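PDB 4GQV: CBS domain-containing protein CBSX1, chloroplastic, which is a chloroplast CBS-pair protein that probably regulates thioredoxin through its two CBS domains and may influence the timing of ethylene and jasmonate biosynthesis. Local coordinates for residues L125-R131 against I146-V151. Sequence-based numbering, arbitrary orientation.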
# COMPACT_ATOMS: atom_id res chain seq x y z
N LEU A 125 4.41 -13.37 5.73
CA LEU A 125 4.05 -11.97 5.73
C LEU A 125 4.88 -11.16 6.72
O LEU A 125 5.33 -10.06 6.41
CB LEU A 125 2.56 -11.79 6.03
CG LEU A 125 1.58 -11.84 4.85
CD1 LEU A 125 2.27 -11.51 3.51
CD2 LEU A 125 0.84 -13.16 4.78
N LEU A 126 5.12 -11.73 7.89
CA LEU A 126 5.74 -10.98 8.98
C LEU A 126 7.27 -11.05 9.02
O LEU A 126 7.88 -10.40 9.83
CB LEU A 126 5.14 -11.39 10.33
CG LEU A 126 3.63 -11.18 10.50
CD1 LEU A 126 3.10 -11.98 11.69
CD2 LEU A 126 3.29 -9.70 10.64
N GLU A 127 7.87 -11.85 8.14
CA GLU A 127 9.32 -12.00 8.15
C GLU A 127 9.97 -11.67 6.81
O GLU A 127 11.15 -11.95 6.59
CB GLU A 127 9.70 -13.44 8.52
CG GLU A 127 9.67 -13.78 10.00
CD GLU A 127 10.00 -15.25 10.24
OE1 GLU A 127 10.32 -15.62 11.40
OE2 GLU A 127 9.93 -16.02 9.25
N THR A 128 9.20 -11.09 5.90
CA THR A 128 9.66 -10.85 4.54
C THR A 128 9.10 -9.56 3.96
O THR A 128 8.17 -8.96 4.49
CB THR A 128 9.22 -11.97 3.58
OG1 THR A 128 7.79 -11.95 3.45
CG2 THR A 128 9.68 -13.36 4.06
N LYS A 129 9.67 -9.16 2.83
CA LYS A 129 9.24 -7.97 2.10
C LYS A 129 7.80 -8.08 1.60
O LYS A 129 7.18 -7.08 1.21
CB LYS A 129 10.19 -7.73 0.91
CG LYS A 129 11.64 -7.44 1.31
CD LYS A 129 12.62 -8.50 0.79
CE LYS A 129 14.03 -8.25 1.33
NZ LYS A 129 15.01 -9.31 0.95
N TYR A 130 7.26 -9.29 1.62
CA TYR A 130 5.93 -9.57 1.09
C TYR A 130 4.79 -9.06 1.99
O TYR A 130 4.72 -9.36 3.19
CB TYR A 130 5.77 -11.08 0.81
CG TYR A 130 6.86 -11.66 -0.06
CD1 TYR A 130 6.88 -11.45 -1.44
CD2 TYR A 130 7.87 -12.44 0.49
CE1 TYR A 130 7.87 -11.99 -2.24
CE2 TYR A 130 8.88 -12.98 -0.29
CZ TYR A 130 8.88 -12.75 -1.65
OH TYR A 130 9.88 -13.30 -2.42
N ARG A 131 3.91 -8.27 1.39
CA ARG A 131 2.75 -7.71 2.08
C ARG A 131 1.49 -8.41 1.62
O ARG A 131 0.44 -8.29 2.24
CB ARG A 131 2.63 -6.22 1.79
CG ARG A 131 3.45 -5.32 2.67
CD ARG A 131 2.60 -4.17 3.13
NE ARG A 131 3.28 -3.36 4.13
CZ ARG A 131 4.00 -2.27 3.85
NH1 ARG A 131 4.13 -1.86 2.60
NH2 ARG A 131 4.58 -1.60 4.83
N ILE A 146 -4.08 -13.02 0.59
CA ILE A 146 -3.89 -12.68 1.99
C ILE A 146 -2.78 -11.64 2.18
O ILE A 146 -1.62 -11.84 1.83
CB ILE A 146 -3.57 -13.92 2.84
CG1 ILE A 146 -3.24 -13.49 4.26
CG2 ILE A 146 -2.44 -14.76 2.22
CD1 ILE A 146 -4.42 -13.51 5.18
N THR A 147 -3.18 -10.51 2.73
CA THR A 147 -2.24 -9.45 3.01
C THR A 147 -1.86 -9.44 4.49
O THR A 147 -2.55 -10.03 5.31
CB THR A 147 -2.82 -8.09 2.60
OG1 THR A 147 -3.36 -7.45 3.75
CG2 THR A 147 -3.93 -8.30 1.61
N ARG A 148 -0.74 -8.80 4.80
CA ARG A 148 -0.27 -8.60 6.18
C ARG A 148 -1.35 -7.86 6.98
O ARG A 148 -1.51 -8.08 8.19
CB ARG A 148 1.04 -7.79 6.15
CG ARG A 148 1.76 -7.60 7.48
CD ARG A 148 3.02 -6.72 7.33
NE ARG A 148 4.11 -7.44 6.68
CZ ARG A 148 5.20 -6.86 6.17
NH1 ARG A 148 5.35 -5.54 6.23
NH2 ARG A 148 6.12 -7.61 5.58
N GLY A 149 -2.08 -6.98 6.30
CA GLY A 149 -3.25 -6.34 6.86
C GLY A 149 -4.25 -7.38 7.36
O GLY A 149 -4.61 -7.39 8.53
N ASN A 150 -4.71 -8.24 6.46
CA ASN A 150 -5.64 -9.30 6.80
C ASN A 150 -5.16 -10.12 8.00
O ASN A 150 -5.95 -10.46 8.89
CB ASN A 150 -5.84 -10.21 5.58
CG ASN A 150 -6.56 -9.50 4.45
OD1 ASN A 150 -7.28 -8.53 4.67
ND2 ASN A 150 -6.39 -10.00 3.23
N VAL A 151 -3.86 -10.41 8.04
CA VAL A 151 -3.29 -11.12 9.18
C VAL A 151 -3.43 -10.30 10.46
O VAL A 151 -3.78 -10.84 11.51
CB VAL A 151 -1.80 -11.47 8.96
CG1 VAL A 151 -1.17 -11.97 10.26
CG2 VAL A 151 -1.65 -12.51 7.85
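With CG trans to its own amide (chi1 -174°) and the chain bending only at chi3 (-74°), Arg-148 extends from the first turn of helix 148-156 to the C-terminal part of helix 118-127, where it meets the carbonyl of Leu-125. The two helices belong to the second CBS domain and are joined through strands 134-136 and 142-145. Both NE and NH2 of Arg-148 donate to Leu-125 O, at 2.9 Å and 2.7 Å, with the oxygen near the guanidinium plane; NH2 lies nearly in line with the C=O bond, whereas NE sits above the carbonyl plane. Replaced by an alanine, this arginine would probably leave the Leu-125 carbonyl without these two side-chain donors and the turn after the helix less firmly held. Arg-131 CG sits over one face of the Arg-148 guanidinium, nearer its margin than its centre. The two guanidinium planes stand 69° apart, and Asp-56 of the second subunit, salt-bridged to Arg-131 and weakly paired with Arg-148, probably offsets their like charges. Leu-125 CD2 packs on Ile-146 CG1 and, at 4.0 Å, on Val-151 CG2. Thr-147 N-caps helix 148-156, its OG1 accepting from Asn-150 N, while Arg-148 N donates to Arg-131 O at 2.9 Å.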